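Local coordinates for TarM (Staphylococcus aureus subsp. aureus 21178, PDB 4X7R), which belongs to the GT-B fold class of glycosyltransferases, with two Rossmann-like domains and a large antiparallel beta-sheet insertion, at residues Thr64-Ile76 with Asn203-Ile215. The protein carries 1 engineered substitution. Sequence-based numbering, arbitrary orientation.
Sequences TKMYNVFEYFKQI and NLALCVYYLEKLI. With IDS (2-O-sulfo-alpha-L-idopyranuronic acid), chain C; SUS (2-deoxy-3,6-di-O-sulfo-2-(sulfoamino)-alpha-D-glucopyranose), chain B.
Tyr210 lies at the centre of this contact, its ring held flat against the turn where strand 66-68 gives way to helix 69-78. Apolar contact does most of the work. Over the middle of one ring face sits Val69 CA, 3.7 Å from the Tyr210 centroid and only 11° off the ring normal, while Val69 CG2 lies against the root of the same ring. With CG anti to the backbone N (chi1 166°), the ring extends across and brings OH to 3.2 Å from Tyr67 CB. Leu214 CD1 makes a second CH-pi contact, over the Tyr67 ring face and 4.0 Å from its centroid. Tyr72 CB rests 3.5 Å from Tyr210 CE1, the two rings inclined obliquely at 51°. Separately, Phe73 CZ and Tyr209 CE2 touch rim to rim at 4.0 Å.

The clear polar bonds serve the cap, the surrounding fold and the glycan. Asn68 is the N-cap: its OD1 accepts from Glu71 N at 3.1 Å, on a lone pair in the carbonyl plane, and weakly from Phe70 N, while ND2 bonds to Asp42 O. Asn203 ND2 donates to sulfate oxygen O2S of IDS at 2.8 Å, placing this helix end in the glycan pocket.

Strand 66-68 edges the seven-stranded parallel sheet beside strand 36-40, whose Val39 also touches Tyr210; helix 203-214 follows the antiparallel insertion, and Phe70 and Phe73 reach strand 175-182 of that insertion.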
loop_
_atom_site.group_PDB
_atom_site.type_symbol
_atom_site.label_atom_id
_atom_site.label_comp_id
_atom_site.label_asym_id
_atom_site.label_seq_id
_atom_site.Cartn_x
_atom_site.Cartn_y
_atom_site.Cartn_z
ATOM N N THR A 64 13.804 10.479 0.745
ATOM C CA THR A 64 12.796 9.967 1.669
ATOM C C THR A 64 13.368 8.886 2.594
ATOM O O THR A 64 13.894 7.867 2.135
ATOM C CB THR A 64 11.559 9.466 0.947
ATOM O OG1 THR A 64 11.168 10.410 -0.042
ATOM C CG2 THR A 64 10.403 9.153 1.908
ATOM N N LYS A 65 13.236 9.113 3.896
ATOM C CA LYS A 65 13.601 8.144 4.911
ATOM C C LYS A 65 12.339 7.398 5.296
ATOM O O LYS A 65 11.233 7.957 5.244
ATOM C CB LYS A 65 14.126 8.845 6.184
ATOM C CG LYS A 65 15.434 9.612 6.014
ATOM C CD LYS A 65 15.848 10.293 7.317
ATOM C CE LYS A 65 16.696 11.536 7.092
ATOM N NZ LYS A 65 15.858 12.744 6.787
ATOM N N MET A 66 12.505 6.142 5.713
ATOM C CA MET A 66 11.439 5.398 6.345
ATOM C C MET A 66 11.841 5.152 7.777
ATOM O O MET A 66 12.861 4.509 8.038
ATOM C CB MET A 66 11.048 4.100 5.642
ATOM C CG MET A 66 9.787 3.482 6.256
ATOM S SD MET A 66 9.592 1.689 6.050
ATOM C CE MET A 66 11.158 1.104 6.901
ATOM N N TYR A 67 11.061 5.687 8.709
ATOM C CA TYR A 67 11.213 5.413 10.139
ATOM C C TYR A 67 10.227 4.266 10.450
ATOM O O TYR A 67 9.062 4.357 10.094
ATOM C CB TYR A 67 10.838 6.630 10.975
ATOM C CG TYR A 67 11.774 7.791 10.774
ATOM C CD1 TYR A 67 13.044 7.800 11.361
ATOM C CD2 TYR A 67 11.387 8.905 10.029
ATOM C CE1 TYR A 67 13.906 8.895 11.206
ATOM C CE2 TYR A 67 12.239 10.001 9.871
ATOM C CZ TYR A 67 13.502 9.984 10.445
ATOM O OH TYR A 67 14.332 11.058 10.300
ATOM N N ASN A 68 10.703 3.172 11.041
ATOM C CA ASN A 68 9.864 2.037 11.388
ATOM C C ASN A 68 10.022 1.736 12.901
ATOM O O ASN A 68 11.130 1.803 13.423
ATOM C CB ASN A 68 10.189 0.836 10.502
ATOM C CG ASN A 68 9.430 -0.416 10.889
ATOM O OD1 ASN A 68 9.886 -1.239 11.708
ATOM N ND2 ASN A 68 8.231 -0.558 10.346
ATOM N N VAL A 69 8.911 1.460 13.595
ATOM C CA VAL A 69 8.867 1.189 15.047
ATOM C C VAL A 69 9.813 0.042 15.475
ATOM O O VAL A 69 10.534 0.212 16.437
ATOM C CB VAL A 69 7.402 1.012 15.585
ATOM C CG1 VAL A 69 6.689 -0.173 14.927
ATOM C CG2 VAL A 69 7.381 0.883 17.113
ATOM N N PHE A 70 9.789 -1.117 14.776
ATOM C CA PHE A 70 10.668 -2.251 15.101
ATOM C C PHE A 70 12.105 -1.934 14.778
ATOM O O PHE A 70 12.971 -2.220 15.601
ATOM C CB PHE A 70 10.193 -3.567 14.465
ATOM C CG PHE A 70 8.812 -3.916 14.963
ATOM C CD1 PHE A 70 8.604 -4.275 16.295
ATOM C CD2 PHE A 70 7.698 -3.742 14.144
ATOM C CE1 PHE A 70 7.313 -4.513 16.779
ATOM C CE2 PHE A 70 6.407 -3.999 14.622
ATOM C CZ PHE A 70 6.221 -4.393 15.929
ATOM N N GLU A 71 12.356 -1.246 13.639
ATOM C CA GLU A 71 13.713 -0.837 13.222
ATOM C C GLU A 71 14.375 0.094 14.220
ATOM O O GLU A 71 15.565 -0.029 14.448
ATOM C CB GLU A 71 13.702 -0.182 11.822
ATOM C CG GLU A 71 13.379 -1.168 10.713
ATOM C CD GLU A 71 14.431 -2.222 10.415
ATOM O OE1 GLU A 71 15.639 -1.898 10.484
ATOM O OE2 GLU A 71 14.043 -3.366 10.088
ATOM N N TYR A 72 13.608 1.018 14.808
ATOM C CA TYR A 72 14.088 1.969 15.808
ATOM C C TYR A 72 14.640 1.223 17.044
ATOM O O TYR A 72 15.744 1.525 17.493
ATOM C CB TYR A 72 12.937 2.906 16.201
ATOM C CG TYR A 72 13.202 3.775 17.413
ATOM C CD1 TYR A 72 14.011 4.907 17.321
ATOM C CD2 TYR A 72 12.606 3.496 18.638
ATOM C CE1 TYR A 72 14.274 5.702 18.441
ATOM C CE2 TYR A 72 12.836 4.297 19.754
ATOM C CZ TYR A 72 13.666 5.403 19.652
ATOM O OH TYR A 72 13.890 6.200 20.748
ATOM N N PHE A 73 13.867 0.253 17.601
ATOM C CA PHE A 73 14.336 -0.477 18.779
ATOM C C PHE A 73 15.402 -1.502 18.417
ATOM O O PHE A 73 16.265 -1.788 19.240
ATOM C CB PHE A 73 13.161 -1.144 19.513
ATOM C CG PHE A 73 12.177 -0.153 20.085
ATOM C CD1 PHE A 73 12.527 0.652 21.166
ATOM C CD2 PHE A 73 10.919 0.002 19.523
ATOM C CE1 PHE A 73 11.609 1.551 21.711
ATOM C CE2 PHE A 73 10.010 0.915 20.054
ATOM C CZ PHE A 73 10.360 1.681 21.146
ATOM N N LYS A 74 15.346 -2.052 17.178
ATOM C CA LYS A 74 16.331 -3.012 16.681
ATOM C C LYS A 74 17.699 -2.330 16.579
ATOM O O LYS A 74 18.695 -2.916 16.982
ATOM C CB LYS A 74 15.885 -3.567 15.319
ATOM C CG LYS A 74 16.808 -4.609 14.691
ATOM C CD LYS A 74 16.125 -5.159 13.457
ATOM C CE LYS A 74 16.961 -6.163 12.722
ATOM N NZ LYS A 74 16.112 -7.036 11.873
ATOM N N GLN A 75 17.732 -1.084 16.060
ATOM C CA GLN A 75 18.938 -0.271 15.904
ATOM C C GLN A 75 19.552 0.067 17.246
ATOM O O GLN A 75 20.765 -0.031 17.372
ATOM C CB GLN A 75 18.651 0.975 15.085
ATOM C CG GLN A 75 18.620 0.716 13.575
ATOM C CD GLN A 75 17.907 1.788 12.751
ATOM O OE1 GLN A 75 17.485 2.852 13.241
ATOM N NE2 GLN A 75 17.740 1.507 11.465
ATOM N N ILE A 76 18.737 0.384 18.271
ATOM C CA ILE A 76 19.219 0.640 19.646
ATOM C C ILE A 76 19.851 -0.651 20.186
ATOM O O ILE A 76 20.954 -0.620 20.705
ATOM C CB ILE A 76 18.086 1.182 20.568
ATOM C CG1 ILE A 76 17.654 2.601 20.123
ATOM C CG2 ILE A 76 18.519 1.204 22.039
ATOM C CD1 ILE A 76 16.193 2.959 20.496
ATOM N N ASN A 203 0.127 -3.014 21.114
ATOM C CA ASN A 203 0.869 -2.417 19.990
ATOM C C ASN A 203 0.584 -0.918 19.785
ATOM O O ASN A 203 1.502 -0.158 19.476
ATOM C CB ASN A 203 0.598 -3.186 18.695
ATOM C CG ASN A 203 1.530 -2.823 17.598
ATOM O OD1 ASN A 203 2.755 -2.954 17.720
ATOM N ND2 ASN A 203 0.995 -2.259 16.545
ATOM N N LEU A 204 -0.670 -0.491 19.974
ATOM C CA LEU A 204 -1.038 0.923 19.820
ATOM C C LEU A 204 -0.269 1.749 20.843
ATOM O O LEU A 204 0.321 2.738 20.460
ATOM C CB LEU A 204 -2.572 1.090 19.954
ATOM C CG LEU A 204 -3.150 2.491 20.124
ATOM C CD1 LEU A 204 -2.931 3.349 18.854
ATOM C CD2 LEU A 204 -4.641 2.404 20.469
ATOM N N ALA A 205 -0.214 1.300 22.119
ATOM C CA ALA A 205 0.563 1.961 23.186
ATOM C C ALA A 205 2.043 2.062 22.796
ATOM O O ALA A 205 2.648 3.108 23.016
ATOM C CB ALA A 205 0.434 1.202 24.514
ATOM N N LEU A 206 2.627 0.980 22.249
ATOM C CA LEU A 206 4.035 0.967 21.817
ATOM C C LEU A 206 4.224 2.024 20.711
ATOM O O LEU A 206 5.125 2.870 20.802
ATOM C CB LEU A 206 4.418 -0.446 21.288
ATOM C CG LEU A 206 5.807 -0.574 20.613
ATOM C CD1 LEU A 206 6.902 -0.547 21.626
ATOM C CD2 LEU A 206 5.917 -1.831 19.753
ATOM N N CYS A 207 3.337 1.994 19.680
ATOM C CA CYS A 207 3.390 2.946 18.552
ATOM C C CYS A 207 3.177 4.379 18.949
ATOM O O CYS A 207 3.860 5.248 18.431
ATOM C CB CYS A 207 2.448 2.513 17.445
ATOM S SG CYS A 207 2.942 0.962 16.669
ATOM N N VAL A 208 2.314 4.624 19.942
ATOM C CA VAL A 208 2.094 5.979 20.464
ATOM C C VAL A 208 3.376 6.475 21.154
ATOM O O VAL A 208 3.803 7.604 20.912
ATOM C CB VAL A 208 0.846 6.046 21.382
ATOM C CG1 VAL A 208 0.849 7.313 22.245
ATOM C CG2 VAL A 208 -0.435 5.937 20.558
ATOM N N TYR A 209 4.009 5.611 21.983
ATOM C CA TYR A 209 5.259 5.951 22.666
ATOM C C TYR A 209 6.322 6.291 21.630
ATOM O O TYR A 209 6.991 7.313 21.752
ATOM C CB TYR A 209 5.722 4.782 23.552
ATOM C CG TYR A 209 7.141 4.923 24.074
ATOM C CD1 TYR A 209 7.425 5.723 25.180
ATOM C CD2 TYR A 209 8.191 4.196 23.508
ATOM C CE1 TYR A 209 8.723 5.814 25.693
ATOM C CE2 TYR A 209 9.495 4.309 23.988
ATOM C CZ TYR A 209 9.756 5.110 25.087
ATOM O OH TYR A 209 11.054 5.225 25.527
ATOM N N TYR A 210 6.464 5.427 20.618
ATOM C CA TYR A 210 7.439 5.560 19.538
ATOM C C TYR A 210 7.360 6.926 18.839
ATOM O O TYR A 210 8.386 7.597 18.698
ATOM C CB TYR A 210 7.286 4.388 18.542
ATOM C CG TYR A 210 8.019 4.607 17.237
ATOM C CD1 TYR A 210 9.403 4.764 17.208
ATOM C CD2 TYR A 210 7.334 4.617 16.024
ATOM C CE1 TYR A 210 10.085 4.957 16.013
ATOM C CE2 TYR A 210 8.012 4.798 14.818
ATOM C CZ TYR A 210 9.388 4.960 14.822
ATOM O OH TYR A 210 10.083 5.091 13.657
ATOM N N LEU A 211 6.130 7.356 18.458
ATOM C CA LEU A 211 5.884 8.658 17.824
ATOM C C LEU A 211 6.259 9.816 18.738
ATOM O O LEU A 211 6.701 10.839 18.248
ATOM C CB LEU A 211 4.419 8.797 17.393
ATOM C CG LEU A 211 3.968 7.889 16.250
ATOM C CD1 LEU A 211 2.459 7.992 16.056
ATOM C CD2 LEU A 211 4.727 8.223 14.942
ATOM N N GLU A 212 6.057 9.667 20.056
ATOM C CA GLU A 212 6.399 10.710 21.033
ATOM C C GLU A 212 7.923 10.807 21.177
ATOM O O GLU A 212 8.437 11.896 21.400
ATOM C CB GLU A 212 5.736 10.425 22.387
ATOM C CG GLU A 212 4.229 10.602 22.355
ATOM C CD GLU A 212 3.461 9.972 23.498
ATOM O OE1 GLU A 212 4.043 9.156 24.252
ATOM O OE2 GLU A 212 2.254 10.267 23.615
ATOM N N LYS A 213 8.633 9.677 20.996
ATOM C CA LYS A 213 10.103 9.577 21.019
ATOM C C LYS A 213 10.700 10.102 19.683
ATOM O O LYS A 213 11.642 10.893 19.679
ATOM C CB LYS A 213 10.523 8.102 21.271
ATOM C CG LYS A 213 11.469 7.893 22.440
ATOM C CD LYS A 213 10.945 8.408 23.781
ATOM C CE LYS A 213 12.081 8.559 24.780
ATOM N NZ LYS A 213 13.006 9.696 24.465
ATOM N N LEU A 214 10.102 9.706 18.558
ATOM C CA LEU A 214 10.546 10.128 17.233
ATOM C C LEU A 214 10.308 11.598 16.925
ATOM O O LEU A 214 11.181 12.237 16.365
ATOM C CB LEU A 214 9.854 9.263 16.164
ATOM C CG LEU A 214 10.314 9.454 14.713
ATOM C CD1 LEU A 214 11.718 8.839 14.505
ATOM C CD2 LEU A 214 9.294 8.872 13.750
ATOM N N ILE A 215 9.117 12.113 17.225
ATOM C CA ILE A 215 8.705 13.455 16.815
ATOM C C ILE A 215 8.693 14.441 17.975
ATOM O O ILE A 215 7.900 14.290 18.902
ATOM C CB ILE A 215 7.322 13.353 16.059
ATOM C CG1 ILE A 215 7.368 12.306 14.911
ATOM C CG2 ILE A 215 6.811 14.715 15.574
ATOM C CD1 ILE A 215 5.972 11.782 14.418
HETATM C C1 IDS C . -5.647 -3.973 15.592
HETATM C C2 IDS C . -4.106 -4.093 15.585
HETATM C C3 IDS C . -3.606 -5.247 14.643
HETATM C C4 IDS C . -4.333 -5.274 13.290
HETATM C C5 IDS C . -5.871 -5.194 13.484
HETATM C C6 IDS C . -6.624 -5.164 12.148
HETATM O O2 IDS C . -3.524 -2.812 15.218
HETATM O O3 IDS C . -3.757 -6.540 15.254
HETATM O O4 IDS C . -3.917 -4.154 12.514
HETATM O O5 IDS C . -6.168 -3.985 14.234
HETATM O O6A IDS C . -7.272 -4.118 11.892
HETATM O O6B IDS C . -6.527 -6.172 11.407
HETATM S S IDS C . -3.090 -1.772 16.265
HETATM O O1S IDS C . -4.134 -1.542 17.365
HETATM O O2S IDS C . -1.785 -2.248 16.895
HETATM O O3S IDS C . -2.877 -0.423 15.577
HETATM N N2 SUS B . -1.913 -2.206 12.403
HETATM C C1 SUS B . -2.725 -4.438 11.753
HETATM S S1 SUS B . -0.194 -2.234 12.798
HETATM C C2 SUS B . -2.169 -3.111 11.268
HETATM S S2 SUS B . -2.678 -6.742 6.685
HETATM C C3 SUS B . -3.137 -2.472 10.248
HETATM O O3 SUS B . -2.573 -1.263 9.698
HETATM S S3 SUS B . -3.250 0.069 10.013
HETATM C C4 SUS B . -3.523 -3.433 9.116
HETATM O O4 SUS B . -4.578 -2.795 8.423
HETATM C C5 SUS B . -3.984 -4.814 9.704
HETATM O O5 SUS B . -2.967 -5.316 10.622
HETATM C C6 SUS B . -4.119 -5.920 8.660
HETATM O O6 SUS B . -2.858 -6.060 8.030
HETATM O O1S SUS B . 0.589 -1.599 11.652
HETATM O O2S SUS B . -0.038 -1.452 14.093
HETATM O O3S SUS B . 0.285 -3.672 12.991
HETATM O O4S SUS B . -1.244 -6.480 6.212
HETATM O O5S SUS B . -2.932 -8.241 6.859
HETATM O O6S SUS B . -3.661 -6.160 5.664
HETATM O O7S SUS B . -4.690 -0.045 9.555
HETATM O O8S SUS B . -2.576 1.225 9.270
HETATM O O9S SUS B . -3.211 0.342 11.512
#